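Tryptophan synthase alpha-subunit (Pyrococcus furiosus, PDB 1GEQ) catalyses the aldol cleavage of indoleglycerol phosphate to indole and glyceraldehyde 3-phosphate, the alpha-subunit's share of the last step of tryptophan biosynthesis. Local coordinates at residues 111-116 with 135-140; 157-162 with 193-198; 99-104 with 127-132; 139-144 with 161-166. One frame throughout, in Å; residues are numbered along the deposited sequence.

Interaction 1: residues 111-116 with 135-140; sequences GILVVD and KTVFLA
Leu113 of strand 111-114 lies against Val137 of strand 135-140, its parallel neighbour in the barrel wall. Its CB packs on Val137 CB at 3.9 Å. From there CG swings anti to the backbone N (chi1 169°) and lies 4.1 Å from Val137 O, which carries CD1 over the backbone of the partner strand, 3.1 Å from Val137 O and 4.4 Å from Leu139 CB. The other methyl, CD2, meets Val137 CG1 at 4.2 Å. Cut back to an alanine, Leu113 would keep only its CB on Val137, which would probably leave Val137 CG1 with less cover and open a gap beside Tyr161, which the leucine also touches. Two backbone bonds tie the strands: Ile112 N donates to Lys135 O, and Val137 N to Ile112 O. The segment axes diverge by 33°, and past these bonds water takes over, one molecule accepting from Val114 N and donating to Val137 O, a second accepting from Leu139 N with a weak bond to Val114 O. Gly111 suits its place because Lys135 O sits 3.1 Å from its CA, where a side chain would be tight. Direct amide bonds thus hold only the start of the pair; its parting ends, with Leu113 near the catalytic Glu36, depend on bound water and apolar packing.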
loop_
_atom_site.group_PDB
_atom_site.type_symbol
_atom_site.label_atom_id
_atom_site.label_comp_id
_atom_site.label_asym_id
_atom_site.label_seq_id
_atom_site.Cartn_x
_atom_site.Cartn_y
_atom_site.Cartn_z
ATOM N N GLY A 111 1.538 -7.033 -7.117
ATOM C CA GLY A 111 2.809 -6.513 -6.658
ATOM C C GLY A 111 2.998 -6.690 -5.171
ATOM O O GLY A 111 2.047 -6.987 -4.446
ATOM N N ILE A 112 4.236 -6.515 -4.716
ATOM C CA ILE A 112 4.528 -6.657 -3.299
ATOM C C ILE A 112 5.476 -5.579 -2.788
ATOM O O ILE A 112 6.412 -5.154 -3.474
ATOM C CB ILE A 112 5.130 -8.037 -2.978
ATOM C CG1 ILE A 112 5.297 -8.184 -1.462
ATOM C CG2 ILE A 112 6.470 -8.199 -3.681
ATOM C CD1 ILE A 112 5.315 -9.619 -0.983
ATOM N N LEU A 113 5.205 -5.143 -1.565
ATOM C CA LEU A 113 6.001 -4.127 -0.906
ATOM C C LEU A 113 6.423 -4.668 0.454
ATOM O O LEU A 113 5.579 -4.949 1.308
ATOM C CB LEU A 113 5.184 -2.845 -0.727
ATOM C CG LEU A 113 5.764 -1.752 0.185
ATOM C CD1 LEU A 113 7.186 -1.387 -0.219
ATOM C CD2 LEU A 113 4.870 -0.527 0.107
ATOM N N VAL A 114 7.727 -4.840 0.633
ATOM C CA VAL A 114 8.260 -5.326 1.896
ATOM C C VAL A 114 8.848 -4.104 2.590
ATOM O O VAL A 114 9.908 -3.605 2.214
ATOM C CB VAL A 114 9.348 -6.395 1.675
ATOM C CG1 VAL A 114 9.784 -6.985 3.019
ATOM C CG2 VAL A 114 8.806 -7.494 0.780
ATOM N N VAL A 115 8.125 -3.628 3.593
ATOM C CA VAL A 115 8.478 -2.450 4.369
ATOM C C VAL A 115 9.894 -2.401 4.923
ATOM O O VAL A 115 10.603 -1.410 4.746
ATOM C CB VAL A 115 7.501 -2.283 5.551
ATOM C CG1 VAL A 115 7.754 -0.966 6.252
ATOM C CG2 VAL A 115 6.072 -2.357 5.052
ATOM N N ASP A 116 10.300 -3.472 5.596
ATOM C CA ASP A 116 11.622 -3.530 6.208
ATOM C C ASP A 116 12.553 -4.596 5.629
ATOM O O ASP A 116 13.214 -5.320 6.377
ATOM C CB ASP A 116 11.457 -3.756 7.708
ATOM C CG ASP A 116 10.700 -5.035 8.021
ATOM O OD1 ASP A 116 9.987 -5.538 7.130
ATOM O OD2 ASP A 116 10.808 -5.533 9.156
ATOM N N LYS A 135 5.405 -8.150 -9.300
ATOM C CA LYS A 135 6.020 -6.838 -9.457
ATOM C C LYS A 135 6.490 -6.290 -8.112
ATOM O O LYS A 135 5.848 -6.498 -7.076
ATOM C CB LYS A 135 5.036 -5.866 -10.110
ATOM C CG LYS A 135 4.900 -6.060 -11.622
ATOM C CD LYS A 135 3.864 -5.115 -12.221
ATOM C CE LYS A 135 3.818 -5.242 -13.743
ATOM N NZ LYS A 135 2.769 -4.360 -14.333
ATOM N N THR A 136 7.615 -5.584 -8.131
ATOM C CA THR A 136 8.172 -5.042 -6.904
ATOM C C THR A 136 7.837 -3.579 -6.670
ATOM O O THR A 136 7.812 -2.772 -7.600
ATOM C CB THR A 136 9.710 -5.181 -6.882
ATOM O OG1 THR A 136 10.259 -4.519 -8.027
ATOM C CG2 THR A 136 10.123 -6.656 -6.896
ATOM N N VAL A 137 7.569 -3.257 -5.411
ATOM C CA VAL A 137 7.284 -1.892 -4.996
ATOM C C VAL A 137 8.270 -1.617 -3.863
ATOM O O VAL A 137 8.367 -2.401 -2.919
ATOM C CB VAL A 137 5.850 -1.748 -4.450
ATOM C CG1 VAL A 137 5.597 -0.308 -3.999
ATOM C CG2 VAL A 137 4.858 -2.150 -5.501
ATOM N N PHE A 138 9.021 -0.524 -3.972
ATOM C CA PHE A 138 9.976 -0.146 -2.938
ATOM C C PHE A 138 9.617 1.232 -2.419
ATOM O O PHE A 138 9.094 2.066 -3.155
ATOM C CB PHE A 138 11.404 -0.123 -3.477
ATOM C CG PHE A 138 11.964 -1.482 -3.744
ATOM C CD1 PHE A 138 11.922 -2.026 -5.023
ATOM C CD2 PHE A 138 12.524 -2.230 -2.710
ATOM C CE1 PHE A 138 12.434 -3.295 -5.273
ATOM C CE2 PHE A 138 13.043 -3.510 -2.951
ATOM C CZ PHE A 138 12.996 -4.041 -4.238
ATOM N N LEU A 139 9.911 1.477 -1.151
ATOM C CA LEU A 139 9.584 2.770 -0.589
ATOM C C LEU A 139 10.798 3.659 -0.384
ATOM O O LEU A 139 11.938 3.195 -0.335
ATOM C CB LEU A 139 8.810 2.592 0.724
ATOM C CG LEU A 139 9.519 2.252 2.027
ATOM C CD1 LEU A 139 10.149 3.510 2.602
ATOM C CD2 LEU A 139 8.503 1.676 3.018
ATOM N N ALA A 140 10.534 4.954 -0.308
ATOM C CA ALA A 140 11.577 5.942 -0.100
ATOM C C ALA A 140 10.970 6.983 0.823
ATOM O O ALA A 140 9.810 7.361 0.670
ATOM C CB ALA A 140 11.999 6.576 -1.440
HETATM O O HOH W 1 9.760 -4.133 -1.466
HETATM O O HOH W 2 10.736 -1.013 0.247
#

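Interaction 2: residues 157-162 with 193-198; sequences TGFVYL and KVAVGF
The ring of Tyr161 meets strand 194-197 by its edge: Ala195 O lies in the ring plane, 3.5 Å from CD1. With chi1 at -177°, opposite the backbone N, the ring runs along the partner strand, where CE1 comes 3.5 Å from Gly197 N. Gly197 suits this spot, because a CB on it would run into Tyr161 OH. The Phe198 ring has Val196 CB over the centre of one face, and its CE2 approaches Leu162 O. The Phe159 ring touches Ala195 CB through CE1 at 3.6 Å; alanine is small enough to fit beside both aromatic residues. On the other face of the sheet Leu162 crosses Val194 at about a right angle, unusually tightly, with CG and CD1 each 3.4 Å from Val194 CG1. Four nearly straight backbone bonds join the strands, from Val160 N to Lys193 O, Ala195 N to Val160 O, Leu162 N to Ala195 O and Gly197 N to Leu162 O. A water bridges Gly158 O and Lys193 N at the start of the two segments. Phe159 and Tyr161 both touch the catalytic Glu36, while Leu162, Val196 and Phe198 pack on helix 177-189: an inner and a helix-covered side, in the regular parallel pairing of a TIM barrel wall.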
loop_
_atom_site.group_PDB
_atom_site.type_symbol
_atom_site.label_atom_id
_atom_site.label_comp_id
_atom_site.label_asym_id
_atom_site.label_seq_id
_atom_site.Cartn_x
_atom_site.Cartn_y
_atom_site.Cartn_z
ATOM N N THR A 157 9.777 -2.723 -10.408
ATOM C CA THR A 157 9.033 -3.122 -11.594
ATOM C C THR A 157 7.555 -2.738 -11.461
ATOM O O THR A 157 6.808 -2.783 -12.441
ATOM C CB THR A 157 9.161 -4.656 -11.887
ATOM O OG1 THR A 157 8.666 -5.416 -10.778
ATOM C CG2 THR A 157 10.630 -5.036 -12.138
ATOM N N GLY A 158 7.137 -2.353 -10.251
ATOM C CA GLY A 158 5.752 -1.956 -10.026
ATOM C C GLY A 158 5.622 -0.438 -10.017
ATOM O O GLY A 158 5.139 0.154 -10.985
ATOM N N PHE A 159 6.013 0.182 -8.905
ATOM C CA PHE A 159 6.027 1.640 -8.775
ATOM C C PHE A 159 6.819 1.990 -7.526
ATOM O O PHE A 159 7.060 1.135 -6.678
ATOM C CB PHE A 159 4.606 2.244 -8.729
ATOM C CG PHE A 159 3.777 1.809 -7.547
ATOM C CD1 PHE A 159 3.794 2.544 -6.365
ATOM C CD2 PHE A 159 2.954 0.684 -7.628
ATOM C CE1 PHE A 159 3.013 2.174 -5.277
ATOM C CE2 PHE A 159 2.161 0.297 -6.533
ATOM C CZ PHE A 159 2.193 1.048 -5.354
ATOM N N VAL A 160 7.263 3.235 -7.437
ATOM C CA VAL A 160 8.022 3.691 -6.289
ATOM C C VAL A 160 7.049 4.341 -5.314
ATOM O O VAL A 160 6.264 5.211 -5.692
ATOM C CB VAL A 160 9.101 4.714 -6.711
ATOM C CG1 VAL A 160 9.794 5.275 -5.485
ATOM C CG2 VAL A 160 10.117 4.030 -7.634
ATOM N N TYR A 161 7.098 3.913 -4.061
ATOM C CA TYR A 161 6.191 4.455 -3.062
ATOM C C TYR A 161 6.913 5.434 -2.131
ATOM O O TYR A 161 7.799 5.054 -1.378
ATOM C CB TYR A 161 5.567 3.293 -2.278
ATOM C CG TYR A 161 4.540 3.675 -1.233
ATOM C CD1 TYR A 161 3.685 4.759 -1.419
ATOM C CD2 TYR A 161 4.381 2.906 -0.080
ATOM C CE1 TYR A 161 2.691 5.063 -0.481
ATOM C CE2 TYR A 161 3.388 3.202 0.860
ATOM C CZ TYR A 161 2.553 4.279 0.650
ATOM O OH TYR A 161 1.597 4.577 1.592
ATOM N N LEU A 162 6.529 6.701 -2.217
ATOM C CA LEU A 162 7.126 7.751 -1.394
ATOM C C LEU A 162 6.281 7.926 -0.134
ATOM O O LEU A 162 5.062 8.076 -0.213
ATOM C CB LEU A 162 7.157 9.081 -2.158
ATOM C CG LEU A 162 7.816 9.089 -3.544
ATOM C CD1 LEU A 162 7.931 10.534 -4.047
ATOM C CD2 LEU A 162 9.168 8.445 -3.468
ATOM N N LYS A 193 6.502 4.909 -12.295
ATOM C CA LYS A 193 5.480 5.821 -11.805
ATOM C C LYS A 193 5.712 5.925 -10.302
ATOM O O LYS A 193 6.322 5.038 -9.702
ATOM C CB LYS A 193 4.076 5.278 -12.074
ATOM C CG LYS A 193 3.709 5.245 -13.559
ATOM C CD LYS A 193 2.214 5.024 -13.739
ATOM C CE LYS A 193 1.805 5.175 -15.210
ATOM N NZ LYS A 193 0.336 5.421 -15.342
ATOM N N VAL A 194 5.232 7.005 -9.706
ATOM C CA VAL A 194 5.404 7.226 -8.276
ATOM C C VAL A 194 4.052 7.435 -7.611
ATOM O O VAL A 194 3.191 8.128 -8.151
ATOM C CB VAL A 194 6.281 8.490 -8.005
ATOM C CG1 VAL A 194 6.305 8.806 -6.524
ATOM C CG2 VAL A 194 7.693 8.267 -8.521
ATOM N N ALA A 195 3.872 6.825 -6.444
ATOM C CA ALA A 195 2.646 6.990 -5.676
ATOM C C ALA A 195 3.127 7.567 -4.345
ATOM O O ALA A 195 4.237 7.242 -3.891
ATOM C CB ALA A 195 1.959 5.633 -5.460
ATOM N N VAL A 196 2.328 8.432 -3.738
ATOM C CA VAL A 196 2.718 9.041 -2.469
ATOM C C VAL A 196 1.731 8.724 -1.345
ATOM O O VAL A 196 0.519 8.679 -1.556
ATOM C CB VAL A 196 2.812 10.581 -2.587
ATOM C CG1 VAL A 196 3.867 10.968 -3.625
ATOM C CG2 VAL A 196 1.438 11.158 -2.978
ATOM N N GLY A 197 2.282 8.488 -0.155
ATOM C CA GLY A 197 1.471 8.209 1.020
ATOM C C GLY A 197 1.965 9.205 2.044
ATOM O O GLY A 197 2.831 8.895 2.868
ATOM N N PHE A 198 1.438 10.421 1.960
ATOM C CA PHE A 198 1.853 11.499 2.839
ATOM C C PHE A 198 0.835 11.865 3.916
ATOM O O PHE A 198 0.943 12.928 4.523
ATOM C CB PHE A 198 2.162 12.742 1.998
ATOM C CG PHE A 198 3.344 12.590 1.058
ATOM C CD1 PHE A 198 3.520 13.490 0.010
ATOM C CD2 PHE A 198 4.307 11.603 1.255
ATOM C CE1 PHE A 198 4.642 13.418 -0.817
ATOM C CE2 PHE A 198 5.426 11.520 0.437
ATOM C CZ PHE A 198 5.596 12.430 -0.604
HETATM O O HOH W 3 5.988 1.991 -12.873
#

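Interaction 3: residues 99-104 with 127-132; sequences NFLAEA and EIAREE
The helical segments 99-104, with Leu101 and Ala102 at the contact, and 127-132, with Ile128, Ala129 and Glu132, run in roughly the same direction. Their axes are 9.6 Å apart at closest approach and cross at -31°. The backbones come nearest at Ala102 and Glu132, whose CA atoms are 5.9 Å apart. No hydrogen bond spans the gap, and each helix is held by its own backbone bonds, such as Ala104 N to Phe100 O and Glu132 N to Ile128 O. Leu101 is the main apolar bridge. Its CD1 reaches across to lie 3.7 Å from Ala129 CA and 3.9 Å from Ile128 CG2. Ala129 suits its place, since its short side chain lets the leucine methyl come down onto the helix backbone. Glu132 adds its aliphatic part, CG standing 4.1 Å from Leu101 CB. A bend at its second torsion (chi2 -52°) turns the carboxylate toward Ala102, where OE1 passes 3.8 Å from Ala102 CB. The other carboxylate oxygen, OE2, forms a salt bridge with Arg98, which also pairs with Glu131, so the polar ends gather beside the apolar contact. Leu101 also touches Ile112 of strand 111-114 beneath. Two neighbouring helices packed side by side over the parallel strands are characteristic of the outer layer of a TIM barrel.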
loop_
_atom_site.group_PDB
_atom_site.type_symbol
_atom_site.label_atom_id
_atom_site.label_comp_id
_atom_site.label_asym_id
_atom_site.label_seq_id
_atom_site.Cartn_x
_atom_site.Cartn_y
_atom_site.Cartn_z
ATOM N N ASN A 99 8.159 -19.481 -1.390
ATOM C CA ASN A 99 6.844 -20.024 -1.055
ATOM C C ASN A 99 5.805 -18.911 -0.976
ATOM O O ASN A 99 4.717 -19.023 -1.533
ATOM C CB ASN A 99 6.865 -20.740 0.301
ATOM C CG ASN A 99 7.648 -22.033 0.277
ATOM O OD1 ASN A 99 8.014 -22.534 -0.784
ATOM N ND2 ASN A 99 7.898 -22.595 1.458
ATOM N N PHE A 100 6.153 -17.842 -0.266
ATOM C CA PHE A 100 5.251 -16.713 -0.085
ATOM C C PHE A 100 4.859 -16.077 -1.408
ATOM O O PHE A 100 3.675 -15.990 -1.738
ATOM C CB PHE A 100 5.900 -15.657 0.816
ATOM C CG PHE A 100 4.937 -14.618 1.321
ATOM C CD1 PHE A 100 4.465 -14.671 2.629
ATOM C CD2 PHE A 100 4.484 -13.601 0.486
ATOM C CE1 PHE A 100 3.552 -13.728 3.100
ATOM C CE2 PHE A 100 3.570 -12.653 0.947
ATOM C CZ PHE A 100 3.103 -12.717 2.256
ATOM N N LEU A 101 5.855 -15.629 -2.164
ATOM C CA LEU A 101 5.605 -14.986 -3.449
ATOM C C LEU A 101 4.767 -15.860 -4.383
ATOM O O LEU A 101 3.884 -15.364 -5.088
ATOM C CB LEU A 101 6.935 -14.615 -4.112
ATOM C CG LEU A 101 7.788 -13.601 -3.340
ATOM C CD1 LEU A 101 9.038 -13.255 -4.137
ATOM C CD2 LEU A 101 6.970 -12.348 -3.068
ATOM N N ALA A 102 5.035 -17.162 -4.374
ATOM C CA ALA A 102 4.309 -18.105 -5.223
ATOM C C ALA A 102 2.817 -18.160 -4.888
ATOM O O ALA A 102 1.966 -18.056 -5.775
ATOM C CB ALA A 102 4.918 -19.496 -5.093
ATOM N N GLU A 103 2.505 -18.336 -3.609
ATOM C CA GLU A 103 1.114 -18.406 -3.180
ATOM C C GLU A 103 0.432 -17.054 -3.388
ATOM O O GLU A 103 -0.755 -16.990 -3.701
ATOM C CB GLU A 103 1.034 -18.824 -1.709
ATOM C CG GLU A 103 -0.364 -19.221 -1.242
ATOM C CD GLU A 103 -0.368 -19.778 0.172
ATOM O OE1 GLU A 103 -1.433 -20.247 0.633
ATOM O OE2 GLU A 103 0.696 -19.744 0.826
ATOM N N ALA A 104 1.190 -15.972 -3.224
ATOM C CA ALA A 104 0.640 -14.632 -3.410
ATOM C C ALA A 104 0.203 -14.478 -4.860
ATOM O O ALA A 104 -0.914 -14.037 -5.150
ATOM C CB ALA A 104 1.686 -13.579 -3.062
ATOM N N GLU A 127 15.060 -10.816 -7.651
ATOM C CA GLU A 127 15.317 -11.914 -8.573
ATOM C C GLU A 127 14.170 -12.914 -8.554
ATOM O O GLU A 127 13.611 -13.269 -9.593
ATOM C CB GLU A 127 16.613 -12.619 -8.171
ATOM C CG GLU A 127 16.921 -13.871 -8.958
ATOM C CD GLU A 127 18.175 -14.575 -8.461
ATOM O OE1 GLU A 127 19.275 -13.987 -8.565
ATOM O OE2 GLU A 127 18.055 -15.717 -7.961
ATOM N N ILE A 128 13.829 -13.363 -7.351
ATOM C CA ILE A 128 12.761 -14.334 -7.146
ATOM C C ILE A 128 11.390 -13.766 -7.506
ATOM O O ILE A 128 10.548 -14.462 -8.076
ATOM C CB ILE A 128 12.756 -14.794 -5.684
ATOM C CG1 ILE A 128 14.128 -15.380 -5.340
ATOM C CG2 ILE A 128 11.658 -15.814 -5.454
ATOM C CD1 ILE A 128 14.407 -15.468 -3.856
ATOM N N ALA A 129 11.165 -12.499 -7.165
ATOM C CA ALA A 129 9.898 -11.851 -7.465
ATOM C C ALA A 129 9.650 -11.922 -8.964
ATOM O O ALA A 129 8.561 -12.273 -9.417
ATOM C CB ALA A 129 9.933 -10.395 -7.010
ATOM N N ARG A 130 10.676 -11.575 -9.730
ATOM C CA ARG A 130 10.593 -11.604 -11.181
ATOM C C ARG A 130 10.290 -13.019 -11.652
ATOM O O ARG A 130 9.434 -13.233 -12.511
ATOM C CB ARG A 130 11.913 -11.127 -11.782
ATOM C CG ARG A 130 12.121 -11.565 -13.215
ATOM C CD ARG A 130 13.450 -11.071 -13.758
ATOM N NE ARG A 130 13.807 -11.738 -15.010
ATOM C CZ ARG A 130 14.252 -12.989 -15.093
ATOM N NH1 ARG A 130 14.404 -13.716 -13.994
ATOM N NH2 ARG A 130 14.538 -13.516 -16.278
ATOM N N GLU A 131 11.001 -13.988 -11.087
ATOM C CA GLU A 131 10.797 -15.377 -11.464
ATOM C C GLU A 131 9.384 -15.846 -11.146
ATOM O O GLU A 131 8.798 -16.619 -11.900
ATOM C CB GLU A 131 11.830 -16.270 -10.768
ATOM C CG GLU A 131 13.179 -16.252 -11.478
ATOM C CD GLU A 131 14.319 -16.771 -10.623
ATOM O OE1 GLU A 131 15.474 -16.737 -11.095
ATOM O OE2 GLU A 131 14.068 -17.205 -9.478
ATOM N N GLU A 132 8.824 -15.366 -10.041
ATOM C CA GLU A 132 7.478 -15.769 -9.660
ATOM C C GLU A 132 6.412 -14.904 -10.323
ATOM O O GLU A 132 5.217 -15.118 -10.131
ATOM C CB GLU A 132 7.321 -15.731 -8.138
ATOM C CG GLU A 132 8.205 -16.725 -7.400
ATOM C CD GLU A 132 8.077 -18.148 -7.934
ATOM O OE1 GLU A 132 6.943 -18.581 -8.232
ATOM O OE2 GLU A 132 9.115 -18.833 -8.051
#

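Interaction 4: residues 139-144 with 161-166; sequences LAAPNT and YLVSLY
Ala140 pairs with the strand of Tyr161 and Val163 through two backbone hydrogen bonds: Ala140 N to Tyr161 O, and Val163 N to Ala140 O, the latter the straighter at 167°. Supporting them are CA-H...O contacts, the shorter of which sets Leu139 CA 3.0 Å from Tyr161 O. Past these bonds the pairing gives way to loops. On the 139-144 side a type I turn runs from Ala141 to Thr144, in which Thr144 N and Thr144 OG1 both donate to Ala141 O from the same face of its plane. Proline suits the second position of this turn, where its ring fixes the backbone angle and it has no N-H to satisfy. Among the apolar contacts, the Leu139 and Val163 side chains meet obliquely, CD1 to CG2 3.9 Å, and Ala140 CB meets Leu162 CD2 at 4.0 Å. Val163 CG1, set opposite its own carbonyl carbon (chi1 -64°), lies 3.5 Å above one face of the Tyr161 ring, offset toward its rim. The Pro142 ring wedges in next, with CD 3.2 Å from Val163 O and 4.0 Å from Leu165 CG. Val163 O is buried here without a polar partner. With an alanine in its place, Pro142 would lose its CG and CD, which would probably uncover Val163 O, take the CD contact from Leu165 CG and set the turn freer to move. Strand 194-197 flanks strand 159-163 on its other edge. Helix 146-155, which links the two strands in a beta-alpha-beta unit, touches Ala140 and Thr144, while helix 177-189 covers Leu162 and meets Pro142.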
loop_
_atom_site.group_PDB
_atom_site.type_symbol
_atom_site.label_atom_id
_atom_site.label_comp_id
_atom_site.label_asym_id
_atom_site.label_seq_id
_atom_site.Cartn_x
_atom_site.Cartn_y
_atom_site.Cartn_z
ATOM N N LEU A 139 9.911 1.477 -1.151
ATOM C CA LEU A 139 9.584 2.770 -0.589
ATOM C C LEU A 139 10.798 3.659 -0.384
ATOM O O LEU A 139 11.938 3.195 -0.335
ATOM C CB LEU A 139 8.810 2.592 0.724
ATOM C CG LEU A 139 9.519 2.252 2.027
ATOM C CD1 LEU A 139 10.149 3.510 2.602
ATOM C CD2 LEU A 139 8.503 1.676 3.018
ATOM N N ALA A 140 10.534 4.954 -0.308
ATOM C CA ALA A 140 11.577 5.942 -0.100
ATOM C C ALA A 140 10.970 6.983 0.823
ATOM O O ALA A 140 9.810 7.361 0.670
ATOM C CB ALA A 140 11.999 6.576 -1.440
ATOM N N ALA A 141 11.759 7.414 1.804
ATOM C CA ALA A 141 11.328 8.407 2.777
ATOM C C ALA A 141 12.085 9.691 2.466
ATOM O O ALA A 141 12.967 9.698 1.609
ATOM C CB ALA A 141 11.657 7.926 4.197
ATOM N N PRO A 142 11.753 10.791 3.154
ATOM C CA PRO A 142 12.432 12.069 2.914
ATOM C C PRO A 142 13.965 12.098 3.111
ATOM O O PRO A 142 14.640 12.997 2.590
ATOM C CB PRO A 142 11.697 13.018 3.855
ATOM C CG PRO A 142 10.305 12.466 3.856
ATOM C CD PRO A 142 10.571 10.985 4.015
ATOM N N ASN A 143 14.516 11.137 3.849
ATOM C CA ASN A 143 15.962 11.120 4.068
ATOM C C ASN A 143 16.673 10.239 3.047
ATOM O O ASN A 143 17.856 9.944 3.175
ATOM C CB ASN A 143 16.296 10.663 5.495
ATOM C CG ASN A 143 15.911 9.225 5.757
ATOM O OD1 ASN A 143 14.888 8.747 5.264
ATOM N ND2 ASN A 143 16.714 8.527 6.561
ATOM N N THR A 144 15.937 9.806 2.029
ATOM C CA THR A 144 16.513 8.986 0.970
ATOM C C THR A 144 17.238 9.931 0.003
ATOM O O THR A 144 16.631 10.842 -0.534
ATOM C CB THR A 144 15.415 8.234 0.182
ATOM O OG1 THR A 144 14.696 7.360 1.065
ATOM C CG2 THR A 144 16.040 7.433 -0.962
ATOM N N TYR A 161 7.098 3.913 -4.061
ATOM C CA TYR A 161 6.191 4.455 -3.062
ATOM C C TYR A 161 6.913 5.434 -2.131
ATOM O O TYR A 161 7.799 5.054 -1.378
ATOM C CB TYR A 161 5.567 3.293 -2.278
ATOM C CG TYR A 161 4.540 3.675 -1.233
ATOM C CD1 TYR A 161 3.685 4.759 -1.419
ATOM C CD2 TYR A 161 4.381 2.906 -0.080
ATOM C CE1 TYR A 161 2.691 5.063 -0.481
ATOM C CE2 TYR A 161 3.388 3.202 0.860
ATOM C CZ TYR A 161 2.553 4.279 0.650
ATOM O OH TYR A 161 1.597 4.577 1.592
ATOM N N LEU A 162 6.529 6.701 -2.217
ATOM C CA LEU A 162 7.126 7.751 -1.394
ATOM C C LEU A 162 6.281 7.926 -0.134
ATOM O O LEU A 162 5.062 8.076 -0.213
ATOM C CB LEU A 162 7.157 9.081 -2.158
ATOM C CG LEU A 162 7.816 9.089 -3.544
ATOM C CD1 LEU A 162 7.931 10.534 -4.047
ATOM C CD2 LEU A 162 9.168 8.445 -3.468
ATOM N N VAL A 163 6.927 7.913 1.028
ATOM C CA VAL A 163 6.191 8.073 2.275
ATOM C C VAL A 163 6.795 9.185 3.127
ATOM O O VAL A 163 7.920 9.629 2.880
ATOM C CB VAL A 163 6.185 6.762 3.106
ATOM C CG1 VAL A 163 5.434 5.666 2.357
ATOM C CG2 VAL A 163 7.620 6.325 3.401
ATOM N N SER A 164 6.047 9.632 4.130
ATOM C CA SER A 164 6.516 10.691 5.020
ATOM C C SER A 164 7.222 10.050 6.219
ATOM O O SER A 164 6.905 8.922 6.596
ATOM C CB SER A 164 5.319 11.526 5.484
ATOM O OG SER A 164 5.699 12.866 5.724
ATOM N N LEU A 165 8.163 10.777 6.829
ATOM C CA LEU A 165 8.916 10.241 7.965
ATOM C C LEU A 165 8.076 9.470 8.983
ATOM O O LEU A 165 8.476 8.390 9.415
ATOM C CB LEU A 165 9.697 11.361 8.663
ATOM C CG LEU A 165 11.003 11.752 7.957
ATOM C CD1 LEU A 165 11.568 13.026 8.563
ATOM C CD2 LEU A 165 11.999 10.611 8.056
ATOM N N TYR A 166 6.925 10.011 9.366
ATOM C CA TYR A 166 6.078 9.317 10.331
ATOM C C TYR A 166 4.597 9.648 10.119
ATOM O O TYR A 166 3.940 9.140 9.206
ATOM C CB TYR A 166 6.467 9.704 11.763
ATOM C CG TYR A 166 7.949 9.716 12.082
ATOM C CD1 TYR A 166 8.642 8.554 12.402
ATOM C CD2 TYR A 166 8.643 10.917 12.113
ATOM C CE1 TYR A 166 9.997 8.598 12.757
ATOM C CE2 TYR A 166 9.984 10.976 12.464
ATOM C CZ TYR A 166 10.661 9.818 12.784
ATOM O OH TYR A 166 11.995 9.891 13.136
#

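In the fold
Following the chain, helix 97-107 opens interaction 3 and strand 111-114 opens interaction 1. Helix 122-132 then closes interaction 3, and strand 135-140 closes interaction 1, so these two loops cross; Ile112 touching Leu101 and Phe100 joins the barrel wall to its helical layer. Interaction 4 starts on the last residues of strand 135-140 and closes on strand 159-163, completing the next beta-alpha-beta unit. Interaction 2 begins on that same strand and closes a longer loop at strand 194-197. Interactions 1, 4 and 2 thus link four successive strands of the eight-stranded barrel, while interaction 3 ties together two helices outside it.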